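Glycoside hydrolase family protein (Novosphingobium sp. PP1Y, PDB 6Q2F) probably hydrolyses alpha-L-rhamnosides, releasing L-rhamnose, as an alpha-L-rhamnosidase of the glycoside hydrolases. Local coordinates at residues D659-I664 / D959-V964; Y905-Q910 / V952-D957. One frame throughout, in Å; residues are numbered along the deposited sequence.

Interaction 1 (D659-I664 / D959-V964); sequences DLKRFI and DEAVFV
The flat peptide group of Asp959 is met within its own plane: NZ of Lys661 lies 2.8 Å from the carbonyl O of Asp959, with a C=O...donor angle of 158°. One residue along the helix, the guanidinium of Arg662 has Phe663 over one face, CE1 lying 3.5 Å above the guanidinium plane and over its centre. Phe663 in turn takes CG of Arg662 over one ring face, toward the rim, and CD2 of Leu660 at its edge. Arg662 also makes a cation-pi contact with Phe612, and its NE lies 5.5 Å from OD2 of Asp959, not in contact, so any attraction is probably weak; that carboxylate is instead salt-bridged to Arg614.

Lysine suits its place because a long chain must cross from helix to strand. Its CG stands anti to the backbone N (chi1 -173°), the chain runs extended to CE, and a last bend (chi4 -56°) turns the ammonium onto the carbonyl. Buried there, it is held also by a salt bridge to Asp665 and a hydrogen bond to the hydroxyl of Tyr717, so its charge is probably well balanced. A water accepts a hydrogen bond from Ala961 N at 3.0 Å and a weak one from Lys661 NZ, joining two donors that cannot bond each other. Ala961 offers just a methyl, its CB 3.7 Å from Lys661 NZ, which lets the ammonium lie close to the strand.

Helix 657-670 follows strand 642-649 and precedes strand 674-677 of a closed parallel barrel of the (beta/alpha)8 type. Here it meets the start of strand 961-967, which pairs with strands 902-908 and 926-932, while helix 712-726 brings Tyr717 against Ala961.

Interaction 2 (Y905-Q910 / V952-D957); sequences YYLVNQ and VPLHLD
Leu907 and Leu954 press methyl to methyl, their CD1 atoms 3.5 Å apart, and form the tight part of this contact. Each leucine has CG anti to its carbonyl carbon, which carries the branched end across the gap between two strands that share no backbone bond here; the side chains cross obliquely. Nearer the strand ends the backbones converge, and CB of Asn909 comes 3.9 Å from CB of Leu956, whose CD1 reaches the same asparagine methylene. Leucine suits these inward positions, being long enough to span the gap and wholly apolar.

Asn909 adds the polar element. With CG anti to the backbone N (chi1 167°), its amide reaches the carbonyl of Asp957, ND2 to O 2.9 Å. The N-H points nearly straight at the oxygen (161°), which lies close to the amide plane, yet ND2 stands well above the carbonyl plane, 49° out of it. The same nitrogen also donates to Ala913 O, so one buried amide ties down two backbone carbonyls. Replacing Asn909 with an alanine would probably leave the carbonyls of Asp957 and Ala913 without this donor and the turn after strand 949-956 less firmly held.

The other side of strand 949-956 is looser: Pro953 and His955 face solvent, and NE2 of His955 makes a weak hydrogen bond, 3.2 Å, to OD1 of Asp957.

Strand 902-908 is paired with strands 894-899 and 961-967, strand 949-956 with strands 915-921 and 937-946, so the two leucines meet across the space between unpaired strands of one curled sheet, an arrangement consistent with a beta sandwich. Leu954 also touches Ile917 and Ala919 of strand 915-921, Val964 lies against Leu907 and Val962 against Leu956.

In the fold
Interactions 1 and 2 lie about 10 Å apart, centre to centre, and both reach the same antiparallel sheet. Interaction 2 is the core contact, apolar and internal to the sheet domain, with a single hydrogen bond from an asparagine amide at its margin. Interaction 1 is partly buried and works at the boundary with the barrel, where charge, a carbonyl and a water replace methyl groups. They bracket the turn between strands 949-956 and 961-967, and strand 902-908 pairs directly with strand 961-967: Asn909 N probably bonds Glu960 O (3.0 Å). The helix of interaction 1 grips the turn's far end, while interaction 2 holds its beginning.

Interaction 1 (D659-I664 / D959-V964)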
ATOM      1  N   ASP A 659      16.780 -14.085  -8.261  1.00 30.31           N
ATOM      2  CA  ASP A 659      15.446 -13.712  -8.711  1.00 33.65           C
ATOM      3  C   ASP A 659      14.873 -12.530  -7.953  1.00 35.04           C
ATOM      4  O   ASP A 659      13.896 -11.929  -8.411  1.00 36.24           O
ATOM      5  CB  ASP A 659      14.482 -14.878  -8.544  1.00 31.47           C
ATOM      6  CG  ASP A 659      14.965 -16.121  -9.242  1.00 36.60           C
ATOM      7  OD1 ASP A 659      14.997 -16.090 -10.484  1.00 39.48           O
ATOM      8  OD2 ASP A 659      15.301 -17.098  -8.547  1.00 36.98           O
ATOM      9  N   LEU A 660      15.421 -12.211  -6.786  1.00 32.88           N
ATOM     10  CA  LEU A 660      14.814 -11.197  -5.947  1.00 34.38           C
ATOM     11  C   LEU A 660      15.461  -9.835  -6.089  1.00 35.87           C
ATOM     12  O   LEU A 660      14.864  -8.847  -5.671  1.00 32.70           O
ATOM     13  CB  LEU A 660      14.872 -11.633  -4.483  1.00 34.27           C
ATOM     14  CG  LEU A 660      14.200 -12.978  -4.208  1.00 35.84           C
ATOM     15  CD1 LEU A 660      14.423 -13.399  -2.751  1.00 29.96           C
ATOM     16  CD2 LEU A 660      12.710 -12.885  -4.523  1.00 35.90           C
ATOM     17  N   LYS A 661      16.657  -9.758  -6.659  1.00 29.39           N
ATOM     18  CA  LYS A 661      17.433  -8.523  -6.596  1.00 34.30           C
ATOM     19  C   LYS A 661      16.667  -7.349  -7.198  1.00 35.39           C
ATOM     20  O   LYS A 661      16.593  -6.268  -6.599  1.00 31.78           O
ATOM     21  CB  LYS A 661      18.769  -8.710  -7.315  1.00 21.93           C
ATOM     22  CG  LYS A 661      19.734  -7.565  -7.172  1.00 28.11           C
ATOM     23  CD  LYS A 661      20.880  -7.760  -8.166  1.00 31.55           C
ATOM     24  CE  LYS A 661      21.890  -6.624  -8.126  1.00 34.79           C
ATOM     25  NZ  LYS A 661      21.286  -5.261  -8.367  1.00 29.36           N
ATOM     26  N   ARG A 662      16.093  -7.545  -8.391  1.00 31.99           N
ATOM     27  CA  ARG A 662      15.359  -6.477  -9.063  1.00 30.18           C
ATOM     28  C   ARG A 662      14.179  -5.973  -8.231  1.00 31.70           C
ATOM     29  O   ARG A 662      13.788  -4.807  -8.370  1.00 31.97           O
ATOM     30  CB  ARG A 662      14.862  -6.962 -10.426  1.00 30.18           C
ATOM     31  CG  ARG A 662      14.083  -8.264 -10.359  1.00 36.64           C
ATOM     32  CD  ARG A 662      13.827  -8.883 -11.743  1.00 39.67           C
ATOM     33  NE  ARG A 662      12.532  -8.426 -12.200  1.00 51.51           N
ATOM     34  CZ  ARG A 662      11.453  -9.182 -12.344  1.00 47.31           C
ATOM     35  NH1 ARG A 662      11.497 -10.488 -12.122  1.00 38.34           N
ATOM     36  NH2 ARG A 662      10.324  -8.610 -12.737  1.00 56.20           N
ATOM     37  N   PHE A 663      13.586  -6.824  -7.371  1.00 29.20           N
ATOM     38  CA  PHE A 663      12.463  -6.352  -6.550  1.00 26.96           C
ATOM     39  C   PHE A 663      12.956  -5.400  -5.458  1.00 27.37           C
ATOM     40  O   PHE A 663      12.455  -4.281  -5.329  1.00 32.37           O
ATOM     41  CB  PHE A 663      11.687  -7.533  -5.941  1.00 22.91           C
ATOM     42  CG  PHE A 663      11.185  -8.515  -6.956  1.00 27.19           C
ATOM     43  CD1 PHE A 663      10.574  -8.062  -8.114  1.00 26.92           C
ATOM     44  CD2 PHE A 663      11.326  -9.883  -6.759  1.00 28.93           C
ATOM     45  CE1 PHE A 663      10.128  -8.956  -9.079  1.00 28.09           C
ATOM     46  CE2 PHE A 663      10.875 -10.792  -7.718  1.00 33.09           C
ATOM     47  CZ  PHE A 663      10.279 -10.329  -8.883  1.00 31.23           C
ATOM     48  N   ILE A 664      13.990  -5.809  -4.706  1.00 27.62           N
ATOM     49  CA  ILE A 664      14.513  -5.001  -3.603  1.00 31.97           C
ATOM     50  C   ILE A 664      15.167  -3.734  -4.125  1.00 31.32           C
ATOM     51  O   ILE A 664      15.156  -2.702  -3.451  1.00 28.22           O
ATOM     52  CB  ILE A 664      15.493  -5.827  -2.744  1.00 28.52           C
ATOM     53  CG1 ILE A 664      15.450  -5.352  -1.291  1.00 34.57           C
ATOM     54  CG2 ILE A 664      16.920  -5.838  -3.313  1.00 27.37           C
ATOM     55  CD1 ILE A 664      14.189  -5.827  -0.554  1.00 31.73           C
ATOM     56  N   ASP A 959      20.401  -4.935 -14.621  1.00 32.29           N
ATOM     57  CA  ASP A 959      19.868  -4.903 -13.257  1.00 39.45           C
ATOM     58  C   ASP A 959      20.923  -4.520 -12.219  1.00 39.80           C
ATOM     59  O   ASP A 959      20.715  -4.729 -11.019  1.00 36.29           O
ATOM     60  CB  ASP A 959      19.227  -6.240 -12.858  1.00 38.14           C
ATOM     61  CG  ASP A 959      18.026  -6.596 -13.706  1.00 46.52           C
ATOM     62  OD1 ASP A 959      17.323  -5.683 -14.184  1.00 49.13           O
ATOM     63  OD2 ASP A 959      17.773  -7.811 -13.879  1.00 55.57           O
ATOM     64  N   GLU A 960      22.064  -3.973 -12.623  1.00 37.52           N
ATOM     65  CA  GLU A 960      23.023  -3.552 -11.617  1.00 37.89           C
ATOM     66  C   GLU A 960      22.489  -2.354 -10.837  1.00 40.54           C
ATOM     67  O   GLU A 960      21.863  -1.444 -11.394  1.00 30.67           O
ATOM     68  CB  GLU A 960      24.377  -3.191 -12.224  1.00 34.33           C
ATOM     69  CG  GLU A 960      25.408  -2.866 -11.133  1.00 37.47           C
ATOM     70  CD  GLU A 960      26.798  -2.617 -11.681  1.00 48.06           C
ATOM     71  OE1 GLU A 960      26.994  -2.829 -12.891  1.00 50.57           O
ATOM     72  OE2 GLU A 960      27.679  -2.203 -10.899  1.00 46.00           O
ATOM     73  N   ALA A 961      22.735  -2.379  -9.537  1.00 30.39           N
ATOM     74  CA  ALA A 961      22.500  -1.276  -8.635  1.00 27.41           C
ATOM     75  C   ALA A 961      23.836  -0.881  -8.035  1.00 30.46           C
ATOM     76  O   ALA A 961      24.627  -1.746  -7.666  1.00 36.66           O
ATOM     77  CB  ALA A 961      21.514  -1.676  -7.526  1.00 23.99           C
ATOM     78  N   VAL A 962      24.090   0.420  -7.915  1.00 30.83           N
ATOM     79  CA  VAL A 962      25.386   0.854  -7.422  1.00 34.09           C
ATOM     80  C   VAL A 962      25.250   2.216  -6.775  1.00 30.84           C
ATOM     81  O   VAL A 962      24.369   3.007  -7.119  1.00 28.50           O
ATOM     82  CB  VAL A 962      26.438   0.871  -8.557  1.00 39.70           C
ATOM     83  CG1 VAL A 962      26.224   2.074  -9.480  1.00 34.06           C
ATOM     84  CG2 VAL A 962      27.855   0.837  -7.985  1.00 33.82           C
ATOM     85  N   PHE A 963      26.133   2.486  -5.826  1.00 30.15           N
ATOM     86  CA  PHE A 963      26.187   3.782  -5.186  1.00 29.08           C
ATOM     87  C   PHE A 963      27.356   4.565  -5.766  1.00 34.24           C
ATOM     88  O   PHE A 963      28.477   4.047  -5.852  1.00 31.27           O
ATOM     89  CB  PHE A 963      26.311   3.605  -3.673  1.00 22.71           C
ATOM     90  CG  PHE A 963      25.081   3.008  -3.033  1.00 28.92           C
ATOM     91  CD1 PHE A 963      24.906   1.630  -2.971  1.00 25.60           C
ATOM     92  CD2 PHE A 963      24.097   3.830  -2.507  1.00 28.90           C
ATOM     93  CE1 PHE A 963      23.765   1.077  -2.386  1.00 27.39           C
ATOM     94  CE2 PHE A 963      22.951   3.296  -1.911  1.00 23.09           C
ATOM     95  CZ  PHE A 963      22.784   1.922  -1.847  1.00 30.49           C
ATOM     96  N   VAL A 964      27.079   5.779  -6.219  1.00 30.11           N
ATOM     97  CA  VAL A 964      28.117   6.718  -6.633  1.00 28.59           C
ATOM     98  C   VAL A 964      28.229   7.721  -5.496  1.00 32.48           C
ATOM     99  O   VAL A 964      27.303   8.494  -5.227  1.00 29.87           O
ATOM    100  CB  VAL A 964      27.807   7.376  -7.983  1.00 27.14           C
ATOM    101  CG1 VAL A 964      29.028   8.175  -8.501  1.00 27.93           C
ATOM    102  CG2 VAL A 964      27.445   6.310  -9.009  1.00 26.15           C
TER
HETATM  103  O   HOH W   1      24.157  -4.432  -7.796  1.00 27.74           O

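Interaction 2 (Y905-Q910 / V952-D957)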
ATOM      1  N   TYR A 905      24.607   9.054  -4.432  1.00 24.90           N
ATOM      2  CA  TYR A 905      23.614   8.748  -5.452  1.00 23.43           C
ATOM      3  C   TYR A 905      23.459   7.246  -5.565  1.00 31.89           C
ATOM      4  O   TYR A 905      24.446   6.511  -5.576  1.00 32.93           O
ATOM      5  CB  TYR A 905      23.992   9.334  -6.815  1.00 24.65           C
ATOM      6  CG  TYR A 905      23.856  10.825  -6.894  1.00 31.29           C
ATOM      7  CD1 TYR A 905      24.874  11.648  -6.424  1.00 33.11           C
ATOM      8  CD2 TYR A 905      22.728  11.421  -7.444  1.00 25.52           C
ATOM      9  CE1 TYR A 905      24.782  13.026  -6.492  1.00 32.53           C
ATOM     10  CE2 TYR A 905      22.626  12.816  -7.510  1.00 28.92           C
ATOM     11  CZ  TYR A 905      23.666  13.604  -7.037  1.00 28.40           C
ATOM     12  OH  TYR A 905      23.606  14.975  -7.094  1.00 33.78           O
ATOM     13  N   TYR A 906      22.212   6.798  -5.607  1.00 29.57           N
ATOM     14  CA  TYR A 906      21.877   5.401  -5.826  1.00 26.18           C
ATOM     15  C   TYR A 906      21.271   5.293  -7.208  1.00 27.76           C
ATOM     16  O   TYR A 906      20.305   5.993  -7.500  1.00 31.56           O
ATOM     17  CB  TYR A 906      20.883   4.911  -4.770  1.00 25.48           C
ATOM     18  CG  TYR A 906      20.481   3.456  -4.889  1.00 27.62           C
ATOM     19  CD1 TYR A 906      21.421   2.436  -4.793  1.00 31.91           C
ATOM     20  CD2 TYR A 906      19.159   3.100  -5.080  1.00 24.69           C
ATOM     21  CE1 TYR A 906      21.046   1.092  -4.876  1.00 28.31           C
ATOM     22  CE2 TYR A 906      18.778   1.771  -5.167  1.00 26.30           C
ATOM     23  CZ  TYR A 906      19.713   0.777  -5.053  1.00 24.51           C
ATOM     24  OH  TYR A 906      19.292  -0.544  -5.132  1.00 26.01           O
ATOM     25  N   LEU A 907      21.828   4.409  -8.040  1.00 25.64           N
ATOM     26  CA  LEU A 907      21.393   4.210  -9.418  1.00 29.74           C
ATOM     27  C   LEU A 907      20.995   2.753  -9.634  1.00 33.82           C
ATOM     28  O   LEU A 907      21.670   1.835  -9.146  1.00 30.79           O
ATOM     29  CB  LEU A 907      22.508   4.562 -10.409  1.00 29.91           C
ATOM     30  CG  LEU A 907      23.266   5.891 -10.302  1.00 31.80           C
ATOM     31  CD1 LEU A 907      24.178   6.082 -11.519  1.00 32.33           C
ATOM     32  CD2 LEU A 907      22.297   7.044 -10.207  1.00 28.40           C
ATOM     33  N   VAL A 908      19.926   2.529 -10.402  1.00 31.73           N
ATOM     34  CA  VAL A 908      19.519   1.173 -10.770  1.00 29.99           C
ATOM     35  C   VAL A 908      19.265   1.124 -12.265  1.00 35.35           C
ATOM     36  O   VAL A 908      18.385   1.832 -12.768  1.00 32.00           O
ATOM     37  CB  VAL A 908      18.267   0.709 -10.021  1.00 28.61           C
ATOM     38  CG1 VAL A 908      17.972  -0.767 -10.405  1.00 29.23           C
ATOM     39  CG2 VAL A 908      18.469   0.875  -8.530  1.00 24.35           C
ATOM     40  N   ASN A 909      20.014   0.275 -12.969  1.00 33.99           N
ATOM     41  CA  ASN A 909      19.759   0.018 -14.383  1.00 33.36           C
ATOM     42  C   ASN A 909      18.604  -0.967 -14.475  1.00 39.18           C
ATOM     43  O   ASN A 909      18.784  -2.180 -14.364  1.00 38.25           O
ATOM     44  CB  ASN A 909      21.006  -0.517 -15.080  1.00 31.18           C
ATOM     45  CG  ASN A 909      20.701  -1.093 -16.444  1.00 38.00           C
ATOM     46  OD1 ASN A 909      19.801  -0.629 -17.133  1.00 35.94           O
ATOM     47  ND2 ASN A 909      21.462  -2.116 -16.847  1.00 40.11           N
ATOM     48  N   GLN A 910      17.401  -0.442 -14.698  1.00 37.08           N
ATOM     49  CA  GLN A 910      16.214  -1.288 -14.752  1.00 39.69           C
ATOM     50  C   GLN A 910      16.049  -1.970 -16.102  1.00 41.82           C
ATOM     51  O   GLN A 910      14.970  -1.913 -16.704  1.00 42.12           O
ATOM     52  CB  GLN A 910      14.963  -0.478 -14.446  1.00 36.82           C
ATOM     53  CG  GLN A 910      14.919   0.019 -13.037  1.00 40.24           C
ATOM     54  CD  GLN A 910      13.657   0.813 -12.757  1.00 43.76           C
ATOM     55  OE1 GLN A 910      12.992   1.303 -13.667  1.00 45.06           O
ATOM     56  NE2 GLN A 910      13.302   0.903 -11.488  1.00 33.85           N
ATOM     57  N   VAL A 952      30.654  11.190 -14.930  1.00 43.04           N
ATOM     58  CA  VAL A 952      31.321   9.949 -14.639  1.00 35.77           C
ATOM     59  C   VAL A 952      30.976   8.901 -15.636  1.00 40.26           C
ATOM     60  O   VAL A 952      29.829   8.643 -15.841  1.00 37.91           O
ATOM     61  CB  VAL A 952      30.896   9.444 -13.265  1.00 41.25           C
ATOM     62  CG1 VAL A 952      31.615   8.177 -12.892  1.00 39.34           C
ATOM     63  CG2 VAL A 952      31.132  10.501 -12.232  1.00 38.68           C
ATOM     64  N   PRO A 953      31.944   8.264 -16.262  1.00 34.83           N
ATOM     65  CA  PRO A 953      31.588   7.201 -17.195  1.00 35.05           C
ATOM     66  C   PRO A 953      31.257   5.955 -16.377  1.00 34.99           C
ATOM     67  O   PRO A 953      32.030   5.564 -15.555  1.00 41.53           O
ATOM     68  CB  PRO A 953      32.843   7.006 -18.009  1.00 36.48           C
ATOM     69  CG  PRO A 953      33.927   7.503 -17.157  1.00 39.96           C
ATOM     70  CD  PRO A 953      33.360   8.605 -16.337  1.00 40.11           C
ATOM     71  N   LEU A 954      30.115   5.359 -16.612  1.00 33.83           N
ATOM     72  CA  LEU A 954      29.678   4.208 -15.836  1.00 37.09           C
ATOM     73  C   LEU A 954      29.353   3.055 -16.763  1.00 36.90           C
ATOM     74  O   LEU A 954      28.720   3.242 -17.807  1.00 45.21           O
ATOM     75  CB  LEU A 954      28.437   4.518 -14.990  1.00 35.58           C
ATOM     76  CG  LEU A 954      28.605   5.400 -13.758  1.00 40.02           C
ATOM     77  CD1 LEU A 954      27.265   5.503 -13.077  1.00 47.38           C
ATOM     78  CD2 LEU A 954      29.634   4.807 -12.812  1.00 39.42           C
ATOM     79  N   HIS A 955      29.778   1.868 -16.370  1.00 37.37           N
ATOM     80  CA  HIS A 955      29.255   0.652 -16.961  1.00 38.08           C
ATOM     81  C   HIS A 955      28.318   0.032 -15.946  1.00 40.21           C
ATOM     82  O   HIS A 955      28.684  -0.138 -14.781  1.00 47.88           O
ATOM     83  CB  HIS A 955      30.348  -0.347 -17.332  1.00 36.49           C
ATOM     84  CG  HIS A 955      29.792  -1.627 -17.864  1.00 49.61           C
ATOM     85  ND1 HIS A 955      29.447  -1.787 -19.189  1.00 49.56           N
ATOM     86  CD2 HIS A 955      29.446  -2.779 -17.239  1.00 46.79           C
ATOM     87  CE1 HIS A 955      28.955  -3.000 -19.365  1.00 58.36           C
ATOM     88  NE2 HIS A 955      28.941  -3.621 -18.199  1.00 54.06           N
ATOM     89  N   LEU A 956      27.115  -0.296 -16.383  1.00 38.97           N
ATOM     90  CA  LEU A 956      26.134  -0.929 -15.519  1.00 40.49           C
ATOM     91  C   LEU A 956      25.746  -2.265 -16.132  1.00 39.61           C
ATOM     92  O   LEU A 956      25.282  -2.311 -17.274  1.00 35.27           O
ATOM     93  CB  LEU A 956      24.915  -0.022 -15.339  1.00 40.11           C
ATOM     94  CG  LEU A 956      25.188   1.237 -14.510  1.00 35.43           C
ATOM     95  CD1 LEU A 956      23.969   2.163 -14.492  1.00 37.21           C
ATOM     96  CD2 LEU A 956      25.582   0.840 -13.097  1.00 35.40           C
ATOM     97  N   ASP A 957      25.964  -3.347 -15.392  1.00 35.93           N
ATOM     98  CA  ASP A 957      25.441  -4.627 -15.840  1.00 38.46           C
ATOM     99  C   ASP A 957      23.917  -4.572 -15.833  1.00 42.10           C
ATOM    100  O   ASP A 957      23.303  -3.686 -15.223  1.00 45.39           O
ATOM    101  CB  ASP A 957      25.929  -5.767 -14.942  1.00 41.00           C
ATOM    102  CG  ASP A 957      27.436  -5.879 -14.896  1.00 45.77           C
ATOM    103  OD1 ASP A 957      28.073  -5.743 -15.970  1.00 48.15           O
ATOM    104  OD2 ASP A 957      27.979  -6.107 -13.789  1.00 45.85           O
TER